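Local atomic coordinates of uncharacterized protein Rv2277c (Mycobacterium tuberculosis, PDB entry 5VUG), a protein that is functionally uncharacterised but has a TIM barrel of the glycerophosphodiester phosphodiesterase family, and so probably hydrolyses phosphoric diesters. Residues Leu29-Ala34 and Glu110-Ala115; Val46-Asp51 and Val135-Gln140; Val55-Ser60 and Gly70-Lys75; Thr156-Thr161 and Ser175-Arg180; Cys237-Ser240 and Lys245-Gly248. All coordinates share one frame; numbering follows the deposited sequence.

Contact 1 of 5, residues Leu29-Ala34 and Glu110-Ala115; sequences LAITNA and EQAIGA
Ile31 of helix 28-36 reaches across to Ala112 of helix 109-114 and to Ala115 just past its end, where two helices on the outside of the TIM barrel meet. From CB the isoleucine forks. The CG2 branch, anti to the backbone N, comes against the last residue of the partner segment: Ile31 CG2 lies 4.0 Å from Ala115 CB and 3.7 Å from Ala115 O. The other branch runs through CG1 and, with chi2 at 165°, stretches nearly straight to its tip, where Ile31 CD1 meets Ala112 CB at 3.6 Å. One branch thus serves each alanine, the two being three residues apart. Beneath the pair, Leu44 of strand 41-48 and Leu56 of strand 54-56 touch both Ile31 and Ala112, closing the barrel side of the contact.

At the outer margin the chemistry turns polar. A water donates to Ala115 O (2.7 Å) and also hydrogen-bonds to Thr32 OG1 (2.8 Å); that hydroxyl has a further partner in the carbonyl of Val28, one turn back. Small alanine methyls meet the branched isoleucine, and direct contact between the segments is mainly hydrophobic, while the polar linkage between them passes through this water.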
# COMPACT_ATOMS: atom_id res chain seq x y z
N LEU A 29 14.50 -18.63 -32.24
CA LEU A 29 14.11 -20.00 -31.91
C LEU A 29 12.93 -20.01 -30.95
O LEU A 29 11.94 -20.72 -31.17
CB LEU A 29 15.29 -20.80 -31.33
CG LEU A 29 14.96 -22.25 -30.94
CD1 LEU A 29 14.57 -23.05 -32.17
CD2 LEU A 29 16.11 -22.95 -30.21
N ALA A 30 12.99 -19.19 -29.90
CA ALA A 30 11.88 -19.14 -28.95
C ALA A 30 10.61 -18.60 -29.59
O ALA A 30 9.52 -19.15 -29.37
CB ALA A 30 12.26 -18.30 -27.73
N ILE A 31 10.73 -17.53 -30.38
CA ILE A 31 9.56 -16.94 -31.05
C ILE A 31 8.88 -17.98 -31.93
O ILE A 31 7.66 -18.15 -31.90
CB ILE A 31 9.97 -15.70 -31.87
CG1 ILE A 31 10.40 -14.56 -30.95
CG2 ILE A 31 8.80 -15.25 -32.77
CD1 ILE A 31 11.16 -13.44 -31.66
N THR A 32 9.67 -18.68 -32.76
CA THR A 32 9.09 -19.65 -33.68
C THR A 32 8.38 -20.76 -32.92
O THR A 32 7.28 -21.19 -33.30
CB THR A 32 10.20 -20.24 -34.57
OG1 THR A 32 10.78 -19.20 -35.37
CG2 THR A 32 9.64 -21.31 -35.50
N ASN A 33 9.00 -21.24 -31.84
CA ASN A 33 8.38 -22.30 -31.06
C ASN A 33 7.13 -21.80 -30.35
O ASN A 33 6.17 -22.56 -30.22
CB ASN A 33 9.40 -22.89 -30.09
CG ASN A 33 10.27 -23.94 -30.74
OD1 ASN A 33 11.42 -23.69 -31.10
ND2 ASN A 33 9.73 -25.13 -30.90
N ALA A 34 7.13 -20.54 -29.91
CA ALA A 34 5.95 -19.99 -29.24
C ALA A 34 4.77 -19.90 -30.20
O ALA A 34 3.64 -20.27 -29.84
CB ALA A 34 6.27 -18.62 -28.64
N GLU A 110 13.67 -6.30 -36.10
CA GLU A 110 13.15 -6.52 -37.45
C GLU A 110 13.07 -8.01 -37.78
O GLU A 110 12.07 -8.49 -38.33
CB GLU A 110 14.02 -5.76 -38.46
CG GLU A 110 13.53 -5.78 -39.89
CD GLU A 110 13.92 -4.54 -40.68
OE1 GLU A 110 13.56 -4.47 -41.87
OE2 GLU A 110 14.58 -3.62 -40.13
N GLN A 111 14.11 -8.78 -37.41
CA GLN A 111 14.06 -10.23 -37.60
C GLN A 111 12.94 -10.85 -36.78
O GLN A 111 12.25 -11.76 -37.25
CB GLN A 111 15.39 -10.87 -37.18
CG GLN A 111 16.52 -10.76 -38.19
CD GLN A 111 17.86 -11.21 -37.63
OE1 GLN A 111 18.21 -10.90 -36.49
NE2 GLN A 111 18.62 -11.94 -38.43
N ALA A 112 12.78 -10.40 -35.54
CA ALA A 112 11.73 -10.93 -34.67
C ALA A 112 10.35 -10.67 -35.26
O ALA A 112 9.49 -11.56 -35.25
CB ALA A 112 11.83 -10.27 -33.30
N ILE A 113 10.12 -9.46 -35.77
CA ILE A 113 8.84 -9.14 -36.41
C ILE A 113 8.58 -10.10 -37.57
O ILE A 113 7.48 -10.64 -37.71
CB ILE A 113 8.83 -7.67 -36.87
CG1 ILE A 113 8.82 -6.75 -35.66
CG2 ILE A 113 7.64 -7.38 -37.79
CD1 ILE A 113 9.16 -5.32 -35.96
N GLY A 114 9.60 -10.34 -38.39
CA GLY A 114 9.46 -11.24 -39.52
C GLY A 114 9.22 -12.69 -39.14
O GLY A 114 8.68 -13.45 -39.95
N ALA A 115 9.60 -13.08 -37.92
CA ALA A 115 9.39 -14.44 -37.43
C ALA A 115 8.01 -14.62 -36.82
O ALA A 115 7.73 -15.70 -36.29
CB ALA A 115 10.45 -14.81 -36.39
O HOH W 1 8.93 -18.00 -37.04

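Contact 2 of 5, residues Val46-Asp51 and Val135-Gln140; sequences VQVSSD and VSAVAQ
Val46 and Val48, two residues apart on strand 41-48, face Val138 and Ala137 of helix 134-145 in the alpha/beta packing layer of a TIM barrel. The strand side chains that point outward from the sheet here rest on the surrounding helix; Gln47, between them, points away. Val46 has CG1 anti to its backbone N (chi1 -169°), and this methyl meets Val138 CG2 at 3.8 Å. Val138 has nearly the same torsion, yet offers its other branch, the methyl anti to the carbonyl carbon, so the two valines engage at a slant through unlike methyls. Val48 differs from both: chi1 is 64°, which puts CG1 between the backbone N and the carbonyl carbon and leaves CG2 to face Ala137 CB at 4.1 Å. Pro54 of the neighbouring strand touches Val46, Ala137 and Val138.

The contact itself is apolar; polar bonds lie around it. Past the strand end, Ser49 OG donates to Asp51 OD1 at 2.7 Å, on the anti side of the carboxylate, and also accepts from Val53 N, which ties the turn together. On the helix, Gln140 extends its amide to Ser136, one turn earlier, and Gln140 NE2 donates to Ser136 OG at 2.9 Å, with the hydroxyl oxygen only 6° out of the amide plane.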
# COMPACT_ATOMS: atom_id res chain seq x y z
N VAL A 46 13.16 -5.05 -25.78
CA VAL A 46 13.88 -4.37 -26.85
C VAL A 46 14.91 -3.39 -26.28
O VAL A 46 14.59 -2.60 -25.37
CB VAL A 46 12.92 -3.65 -27.82
CG1 VAL A 46 13.67 -3.19 -29.06
CG2 VAL A 46 11.75 -4.57 -28.19
N GLN A 47 16.13 -3.46 -26.79
CA GLN A 47 17.20 -2.49 -26.53
C GLN A 47 17.79 -2.09 -27.88
O GLN A 47 17.38 -2.58 -28.93
CB GLN A 47 18.24 -3.04 -25.53
CG GLN A 47 17.62 -3.36 -24.16
CD GLN A 47 18.67 -3.68 -23.11
OE1 GLN A 47 19.56 -2.87 -22.85
NE2 GLN A 47 18.56 -4.85 -22.49
N VAL A 48 18.73 -1.15 -27.89
CA VAL A 48 19.28 -0.64 -29.14
C VAL A 48 20.80 -0.75 -29.16
O VAL A 48 21.48 -0.48 -28.16
CB VAL A 48 18.78 0.79 -29.46
CG1 VAL A 48 19.26 1.82 -28.42
CG2 VAL A 48 19.19 1.21 -30.87
N SER A 49 21.34 -1.18 -30.30
CA SER A 49 22.78 -1.29 -30.49
C SER A 49 23.43 0.10 -30.50
O SER A 49 22.77 1.13 -30.64
CB SER A 49 23.07 -1.98 -31.82
OG SER A 49 22.73 -1.12 -32.90
N SER A 50 24.76 0.11 -30.40
CA SER A 50 25.49 1.37 -30.48
C SER A 50 25.24 2.07 -31.81
O SER A 50 25.28 3.31 -31.87
CB SER A 50 26.99 1.15 -30.29
OG SER A 50 27.55 0.50 -31.41
N ASP A 51 24.98 1.31 -32.88
CA ASP A 51 24.72 1.90 -34.19
C ASP A 51 23.23 1.95 -34.54
O ASP A 51 22.86 1.96 -35.72
CB ASP A 51 25.58 1.27 -35.30
CG ASP A 51 25.47 -0.24 -35.38
OD1 ASP A 51 24.86 -0.87 -34.49
OD2 ASP A 51 26.01 -0.81 -36.35
N VAL A 135 13.61 4.80 -28.41
CA VAL A 135 12.21 4.99 -28.80
C VAL A 135 12.11 5.35 -30.28
O VAL A 135 11.31 4.78 -31.03
CB VAL A 135 11.52 6.01 -27.89
CG1 VAL A 135 10.20 6.47 -28.47
CG2 VAL A 135 11.29 5.41 -26.48
N SER A 136 12.95 6.29 -30.74
CA SER A 136 12.95 6.66 -32.16
C SER A 136 13.36 5.48 -33.04
O SER A 136 12.77 5.25 -34.11
CB SER A 136 13.88 7.85 -32.39
OG SER A 136 13.90 8.21 -33.77
N ALA A 137 14.40 4.75 -32.63
CA ALA A 137 14.85 3.61 -33.43
C ALA A 137 13.75 2.56 -33.55
O ALA A 137 13.55 1.98 -34.63
CB ALA A 137 16.12 3.02 -32.82
N VAL A 138 13.01 2.32 -32.47
CA VAL A 138 11.92 1.36 -32.52
C VAL A 138 10.80 1.87 -33.43
O VAL A 138 10.27 1.12 -34.26
CB VAL A 138 11.41 1.02 -31.11
CG1 VAL A 138 10.07 0.24 -31.19
CG2 VAL A 138 12.45 0.19 -30.35
N ALA A 139 10.44 3.15 -33.29
CA ALA A 139 9.41 3.73 -34.15
C ALA A 139 9.78 3.58 -35.62
O ALA A 139 8.92 3.25 -36.44
CB ALA A 139 9.19 5.21 -33.78
N GLN A 140 11.05 3.80 -35.96
CA GLN A 140 11.46 3.71 -37.36
C GLN A 140 11.32 2.30 -37.90
O GLN A 140 10.85 2.11 -39.03
CB GLN A 140 12.88 4.24 -37.52
CG GLN A 140 12.96 5.75 -37.36
CD GLN A 140 14.38 6.25 -37.36
OE1 GLN A 140 15.13 6.03 -38.31
NE2 GLN A 140 14.77 6.92 -36.27

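Contact 3 of 5, residues Val55-Ser60 and Gly70-Lys75; sequences VLYRPS and GPVNSK
Val72 is turned with CG1 anti to its backbone N (chi1 174°), which spreads its two methyls toward Val55 and Tyr57. Val55, at chi1 -60°, holds CG2 between its backbone N and carbonyl carbon, and this methyl comes tip to tip with Val72 CG1 at 3.7 Å. The second methyl, Val72 CG2, lies at a slant to the Tyr57 ring and approaches Tyr57 CD2 to 3.5 Å. It also touches the tyrosine CB, wedging Val72 into the angle between the two side chains. Pro59 folds back over one face of the Tyr57 ring; its CD lies 3.4 Å over the ring plane, displaced from the centre. The phenol end is held separately: Tyr57 OH bonds to the Asp61 carbonyl and to Leu65 N.

Nearer the surface the link is hydrated. One water donates to Ser60 O (2.7 Å) and accepts from Val72 N (2.9 Å), bridging the backbones beside the place where Pro71 CA passes the Ser60 carbonyl. Pro71 O is gripped twice by Ser74, by OG at 2.7 Å in the carbonyl plane on a lone pair and by the backbone N at 2.9 Å; both bonds close the short 3-10 turn that carries Val72.

The arrangement folds the loop after strand 54-56 back onto that strand and its continuation. It belongs to the long excursion between strand 41-48 and helix 109-114, consistent with the insertion that distinguishes glycerophosphodiester phosphodiesterases from simpler TIM barrels.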
# COMPACT_ATOMS: atom_id res chain seq x y z
N VAL A 55 17.39 -4.40 -31.03
CA VAL A 55 17.63 -5.83 -30.88
C VAL A 55 16.81 -6.31 -29.67
O VAL A 55 16.33 -5.51 -28.87
CB VAL A 55 19.13 -6.18 -30.70
CG1 VAL A 55 19.95 -5.74 -31.92
CG2 VAL A 55 19.70 -5.57 -29.41
N LEU A 56 16.65 -7.63 -29.56
CA LEU A 56 15.92 -8.21 -28.43
C LEU A 56 16.91 -8.63 -27.36
O LEU A 56 17.78 -9.47 -27.60
CB LEU A 56 15.08 -9.41 -28.86
CG LEU A 56 14.04 -9.20 -29.96
CD1 LEU A 56 13.10 -10.40 -29.99
CD2 LEU A 56 13.25 -7.89 -29.74
N TYR A 57 16.78 -8.04 -26.17
CA TYR A 57 17.62 -8.38 -25.03
C TYR A 57 17.02 -7.75 -23.78
O TYR A 57 16.65 -6.57 -23.80
CB TYR A 57 19.09 -7.94 -25.22
CG TYR A 57 19.98 -8.60 -24.21
CD1 TYR A 57 20.26 -9.97 -24.28
CD2 TYR A 57 20.51 -7.88 -23.15
CE1 TYR A 57 21.06 -10.59 -23.34
CE2 TYR A 57 21.31 -8.50 -22.19
CZ TYR A 57 21.57 -9.86 -22.30
OH TYR A 57 22.33 -10.53 -21.37
N ARG A 58 16.87 -8.53 -22.72
CA ARG A 58 16.22 -8.05 -21.49
C ARG A 58 17.18 -7.54 -20.42
O ARG A 58 16.97 -6.44 -19.87
CB ARG A 58 15.24 -9.10 -20.95
CG ARG A 58 14.59 -8.78 -19.62
CD ARG A 58 15.26 -9.44 -18.44
NE ARG A 58 15.48 -10.88 -18.59
CZ ARG A 58 16.16 -11.60 -17.69
NH1 ARG A 58 16.65 -10.99 -16.62
NH2 ARG A 58 16.36 -12.90 -17.86
N PRO A 59 18.23 -8.27 -20.05
CA PRO A 59 19.08 -7.83 -18.94
C PRO A 59 19.84 -6.55 -19.25
O PRO A 59 20.00 -6.14 -20.41
CB PRO A 59 20.05 -9.00 -18.74
CG PRO A 59 19.31 -10.18 -19.26
CD PRO A 59 18.57 -9.65 -20.46
N SER A 60 20.34 -5.91 -18.19
CA SER A 60 21.12 -4.69 -18.41
C SER A 60 22.51 -5.00 -18.98
O SER A 60 23.08 -4.18 -19.70
CB SER A 60 21.21 -3.87 -17.13
OG SER A 60 21.76 -4.64 -16.08
N GLY A 70 28.98 -6.41 -21.14
CA GLY A 70 28.78 -4.99 -21.32
C GLY A 70 27.35 -4.66 -21.69
O GLY A 70 26.55 -5.56 -21.97
N PRO A 71 26.99 -3.38 -21.69
CA PRO A 71 25.62 -3.01 -22.07
C PRO A 71 25.38 -3.22 -23.56
O PRO A 71 26.31 -3.22 -24.37
CB PRO A 71 25.54 -1.53 -21.70
CG PRO A 71 26.95 -1.05 -21.73
CD PRO A 71 27.82 -2.21 -21.37
N VAL A 72 24.11 -3.41 -23.92
CA VAL A 72 23.75 -3.60 -25.32
C VAL A 72 24.29 -2.46 -26.19
O VAL A 72 24.82 -2.69 -27.29
CB VAL A 72 22.23 -3.75 -25.47
CG1 VAL A 72 21.84 -3.79 -26.95
CG2 VAL A 72 21.78 -5.01 -24.76
N ASN A 73 24.15 -1.22 -25.73
CA ASN A 73 24.58 -0.09 -26.54
C ASN A 73 26.09 0.11 -26.55
O ASN A 73 26.57 1.13 -27.06
CB ASN A 73 23.83 1.20 -26.18
CG ASN A 73 24.09 1.68 -24.77
OD1 ASN A 73 25.02 1.21 -24.09
ND2 ASN A 73 23.29 2.64 -24.32
N SER A 74 26.86 -0.82 -25.99
CA SER A 74 28.31 -0.77 -26.12
C SER A 74 28.81 -1.55 -27.33
O SER A 74 30.02 -1.58 -27.57
CB SER A 74 29.01 -1.25 -24.84
OG SER A 74 28.93 -2.67 -24.71
N LYS A 75 27.91 -2.18 -28.09
CA LYS A 75 28.27 -3.01 -29.23
C LYS A 75 27.43 -2.64 -30.44
O LYS A 75 26.27 -2.22 -30.31
CB LYS A 75 28.08 -4.51 -28.92
CG LYS A 75 28.90 -5.02 -27.73
CD LYS A 75 28.98 -6.54 -27.73
CE LYS A 75 29.72 -7.08 -26.51
NZ LYS A 75 31.13 -6.59 -26.39
O HOH W 2 22.07 -3.02 -21.96

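Contact 4 of 5, residues Thr156-Thr161 and Ser175-Arg180; sequences TNADIT and SRDVTR
Two helix N termini meet in this contact, each following a parallel strand of the TIM barrel: helix 158-165 after strand 151-154, and helix 176-189 after strand 171-172. The side chains of Thr156 and Arg176 run alongside each other in the same direction, with Thr156 CG2 against Arg176 CD at 3.8 Å. The arginine is extended from CG to NE, which carries its guanidinium past Thr156 CB, still beside CG2, to Glu205 and to Glu214 of the second subunit. Farther along, Thr161 CG2 rests on Ser175 CB at 3.9 Å, and Ala158 CB touches Asp177 OD2. Both helices have an N-cap side chain: Asn157 OD1 accepts from Asp159 N, and Ser175 OG accepts from Val178 N.

Four waters bridge the helix starts. One donates to Thr156 O and accepts from Asp177 N (2.9 Å); another accepts from Ala158 N (2.9 Å) and donates to Asp177 OD2. A third accepts from Arg176 N and hydrogen-bonds to Thr161 OG1 at 2.7 Å. The fourth donates to Thr156 O and Asp177 OD1 and accepts from Arg180 NH1. The hydrogen bonding between the segments runs through these waters. Glu214 of the second subunit pairs with Arg180 as well as Arg176. Within its own helix, Arg180 NH2 forms a salt bridge with Asp177 OD1 at 2.9 Å, from above the carboxylate plane and 39° out of it.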
# COMPACT_ATOMS: atom_id res chain seq x y z
N THR A 156 7.80 -0.01 -17.78
CA THR A 156 7.52 0.37 -16.39
C THR A 156 7.80 1.84 -16.11
O THR A 156 7.38 2.35 -15.06
CB THR A 156 8.36 -0.47 -15.41
OG1 THR A 156 9.75 -0.24 -15.67
CG2 THR A 156 8.05 -1.98 -15.53
N ASN A 157 8.47 2.54 -17.03
CA ASN A 157 9.01 3.88 -16.80
C ASN A 157 8.14 4.90 -17.53
O ASN A 157 8.02 4.86 -18.76
CB ASN A 157 10.45 3.93 -17.33
CG ASN A 157 11.15 5.24 -17.02
OD1 ASN A 157 10.55 6.31 -17.03
ND2 ASN A 157 12.45 5.15 -16.77
N ALA A 158 7.54 5.81 -16.76
CA ALA A 158 6.63 6.80 -17.34
C ALA A 158 7.32 7.68 -18.39
O ALA A 158 6.65 8.15 -19.32
CB ALA A 158 6.04 7.67 -16.23
N ASP A 159 8.63 7.91 -18.26
CA ASP A 159 9.31 8.75 -19.24
C ASP A 159 9.39 8.07 -20.59
O ASP A 159 9.35 8.74 -21.63
CB ASP A 159 10.72 9.10 -18.76
CG ASP A 159 10.72 9.91 -17.48
OD1 ASP A 159 9.78 10.70 -17.26
OD2 ASP A 159 11.69 9.77 -16.71
N ILE A 160 9.54 6.75 -20.60
CA ILE A 160 9.56 5.99 -21.85
C ILE A 160 8.17 5.97 -22.49
O ILE A 160 8.03 6.19 -23.70
CB ILE A 160 10.13 4.58 -21.61
CG1 ILE A 160 11.60 4.70 -21.17
CG2 ILE A 160 10.01 3.73 -22.85
CD1 ILE A 160 12.25 3.39 -20.84
N THR A 161 7.13 5.71 -21.69
CA THR A 161 5.76 5.80 -22.18
C THR A 161 5.48 7.15 -22.84
O THR A 161 4.92 7.21 -23.93
CB THR A 161 4.77 5.57 -21.02
OG1 THR A 161 5.02 4.30 -20.42
CG2 THR A 161 3.33 5.62 -21.51
N SER A 175 0.65 4.04 -18.99
CA SER A 175 1.83 4.05 -18.13
C SER A 175 1.59 3.21 -16.87
O SER A 175 0.47 3.13 -16.35
CB SER A 175 2.21 5.47 -17.73
OG SER A 175 1.31 5.97 -16.76
N ARG A 176 2.65 2.57 -16.39
CA ARG A 176 2.51 1.76 -15.19
C ARG A 176 2.09 2.61 -13.99
O ARG A 176 1.31 2.16 -13.15
CB ARG A 176 3.80 0.98 -14.91
CG ARG A 176 3.70 -0.00 -13.75
CD ARG A 176 4.93 -0.88 -13.70
NE ARG A 176 4.86 -1.91 -12.67
CZ ARG A 176 4.76 -3.21 -12.93
NH1 ARG A 176 4.69 -3.65 -14.18
NH2 ARG A 176 4.72 -4.08 -11.93
N ASP A 177 2.59 3.85 -13.90
CA ASP A 177 2.18 4.72 -12.80
C ASP A 177 0.66 4.85 -12.73
O ASP A 177 0.07 4.79 -11.64
CB ASP A 177 2.79 6.11 -12.93
CG ASP A 177 4.28 6.14 -12.62
OD1 ASP A 177 4.80 5.19 -12.00
OD2 ASP A 177 4.93 7.15 -12.99
N VAL A 178 0.01 5.05 -13.88
CA VAL A 178 -1.44 5.26 -13.88
C VAL A 178 -2.17 3.95 -13.59
O VAL A 178 -3.11 3.91 -12.78
CB VAL A 178 -1.88 5.88 -15.22
CG1 VAL A 178 -3.41 5.93 -15.31
CG2 VAL A 178 -1.30 7.29 -15.36
N THR A 179 -1.76 2.86 -14.24
CA THR A 179 -2.37 1.56 -13.98
C THR A 179 -2.28 1.21 -12.50
O THR A 179 -3.28 0.80 -11.88
CB THR A 179 -1.66 0.49 -14.81
OG1 THR A 179 -1.90 0.73 -16.20
CG2 THR A 179 -2.17 -0.92 -14.44
N ARG A 180 -1.10 1.38 -11.90
CA ARG A 180 -0.91 1.04 -10.49
C ARG A 180 -1.78 1.91 -9.59
O ARG A 180 -2.35 1.42 -8.61
CB ARG A 180 0.57 1.20 -10.10
CG ARG A 180 0.89 0.71 -8.68
CD ARG A 180 2.37 0.92 -8.29
NE ARG A 180 2.74 2.32 -8.50
CZ ARG A 180 3.57 2.75 -9.45
NH1 ARG A 180 4.18 1.89 -10.27
NH2 ARG A 180 3.79 4.05 -9.58
O HOH W 3 5.02 4.46 -15.27
O HOH W 4 6.05 2.71 -12.46
O HOH W 5 7.56 5.81 -13.88
O HOH W 6 5.12 3.44 -17.82

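Contact 5 of 5, residues Cys237-Ser240 and Lys245-Gly248; sequences CFRS and KVMG
Phe238 and Val246 form the close part of this contact, where the end of helix 232-239 packs on strand 245-249 just after the chain has turned back into the barrel. One methyl makes the close approach. Val246 CG1, anti to the carbonyl carbon (chi1 -67°), nests in the bend of the phenylalanine side chain, 3.7 Å from Phe238 CB, 3.9 Å from CG and 3.7 Å from CD2. It meets the ring at a slant. The rest of the aromatic group is well enclosed: Trp230 stacks with it edge-to-face, Arg182 makes a cation-pi contact, and Thr179 and Leu183 of helix 176-189 press on it. Trp230 also touches Val246, so the tryptophan spans both partners.

The other side is looser. Val246 has its second methyl, CG2, turned toward Arg239, but the nearest atom there, Arg239 CD, is 4.3 Å away, and the guanidinium passes this methyl obliquely. The terminal nitrogens of Arg239 turn off from the strand. Lys245, one residue earlier than Val246, points away and is exposed. The ionic link on this side is slight: Arg239 NE pairs with Asp266 OD2 only at long range, whereas the same carboxylate oxygen is a hydrogen-bond partner of Val246 N. Next to Phe238, Cys237 is joined to Cys192 by a disulfide. The helix thus lies on the strand mainly through the apolar Phe238-Val246 pair, with a weak, long ion pair on the looser side, while the disulfide links the same helix to Cys192.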
# COMPACT_ATOMS: atom_id res chain seq x y z
N CYS A 237 -13.81 -1.85 -13.54
CA CYS A 237 -13.38 -0.45 -13.50
C CYS A 237 -12.55 -0.10 -14.73
O CYS A 237 -12.79 0.93 -15.38
CB CYS A 237 -12.62 -0.17 -12.21
SG CYS A 237 -11.54 1.28 -12.24
N PHE A 238 -11.57 -0.94 -15.08
CA PHE A 238 -10.72 -0.64 -16.23
C PHE A 238 -11.50 -0.68 -17.54
O PHE A 238 -11.32 0.18 -18.40
CB PHE A 238 -9.55 -1.63 -16.30
CG PHE A 238 -8.35 -1.23 -15.47
CD1 PHE A 238 -8.43 -1.18 -14.09
CD2 PHE A 238 -7.15 -0.91 -16.08
CE1 PHE A 238 -7.32 -0.82 -13.33
CE2 PHE A 238 -6.03 -0.55 -15.34
CZ PHE A 238 -6.12 -0.50 -13.96
N ARG A 239 -12.39 -1.66 -17.70
CA ARG A 239 -12.90 -2.01 -19.02
C ARG A 239 -14.27 -1.45 -19.36
O ARG A 239 -14.58 -1.33 -20.55
CB ARG A 239 -12.94 -3.53 -19.18
CG ARG A 239 -11.56 -4.12 -19.35
CD ARG A 239 -11.66 -5.41 -20.11
NE ARG A 239 -12.25 -6.44 -19.28
CZ ARG A 239 -13.01 -7.42 -19.74
NH1 ARG A 239 -13.51 -8.32 -18.91
NH2 ARG A 239 -13.29 -7.48 -21.04
N SER A 240 -15.09 -1.12 -18.37
CA SER A 240 -16.49 -0.80 -18.65
C SER A 240 -16.59 0.51 -19.42
O SER A 240 -16.13 1.56 -18.94
CB SER A 240 -17.29 -0.72 -17.36
OG SER A 240 -18.64 -0.44 -17.65
N LYS A 245 -8.04 -2.80 -22.53
CA LYS A 245 -7.72 -4.22 -22.48
C LYS A 245 -6.71 -4.42 -21.36
O LYS A 245 -5.82 -3.58 -21.17
CB LYS A 245 -7.14 -4.68 -23.82
CG LYS A 245 -8.11 -4.51 -24.99
CD LYS A 245 -7.45 -4.81 -26.32
CE LYS A 245 -8.46 -4.70 -27.47
NZ LYS A 245 -7.89 -5.10 -28.78
N VAL A 246 -6.87 -5.50 -20.59
CA VAL A 246 -6.07 -5.70 -19.39
C VAL A 246 -5.35 -7.05 -19.45
O VAL A 246 -5.94 -8.07 -19.82
CB VAL A 246 -6.88 -5.53 -18.08
CG1 VAL A 246 -7.31 -4.07 -17.91
CG2 VAL A 246 -8.09 -6.46 -18.04
N MSE A 247 -4.07 -7.02 -19.08
CA MSE A 247 -3.24 -8.22 -19.05
C MSE A 247 -2.74 -8.53 -17.66
O MSE A 247 -2.28 -7.63 -16.93
CB MSE A 247 -2.04 -8.06 -19.99
CG MSE A 247 -1.15 -9.32 -20.09
SE MSE A 247 0.37 -9.05 -21.30
CE MSE A 247 -0.56 -8.30 -22.82
N GLY A 248 -2.83 -9.80 -17.26
CA GLY A 248 -2.22 -10.23 -16.02
C GLY A 248 -0.78 -10.64 -16.26
O GLY A 248 -0.51 -11.46 -17.14

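From the N terminus, contact 1 opens on helix 28-36 and closes a long loop at helix 109-114. Contact 2 opens inside that loop, on strand 41-48, and closes beyond it on helix 134-145, so the two cross. Contact 3 closes a short loop nested within both; it touches contact 1, and Ser50 N probably bonds to Lys75 O between contacts 2 and 3. Contacts 4 and 5 follow in series. Contact 4 closes the short loop that holds the rest of helix 158-165 and strand 171-172; contact 5 closes a turn of four residues between helix 232-239 and strand 245-249. Val135 of contact 2 touches Ile160 of contact 4, which in turn touches contact 5, continuing the linkage around the barrel.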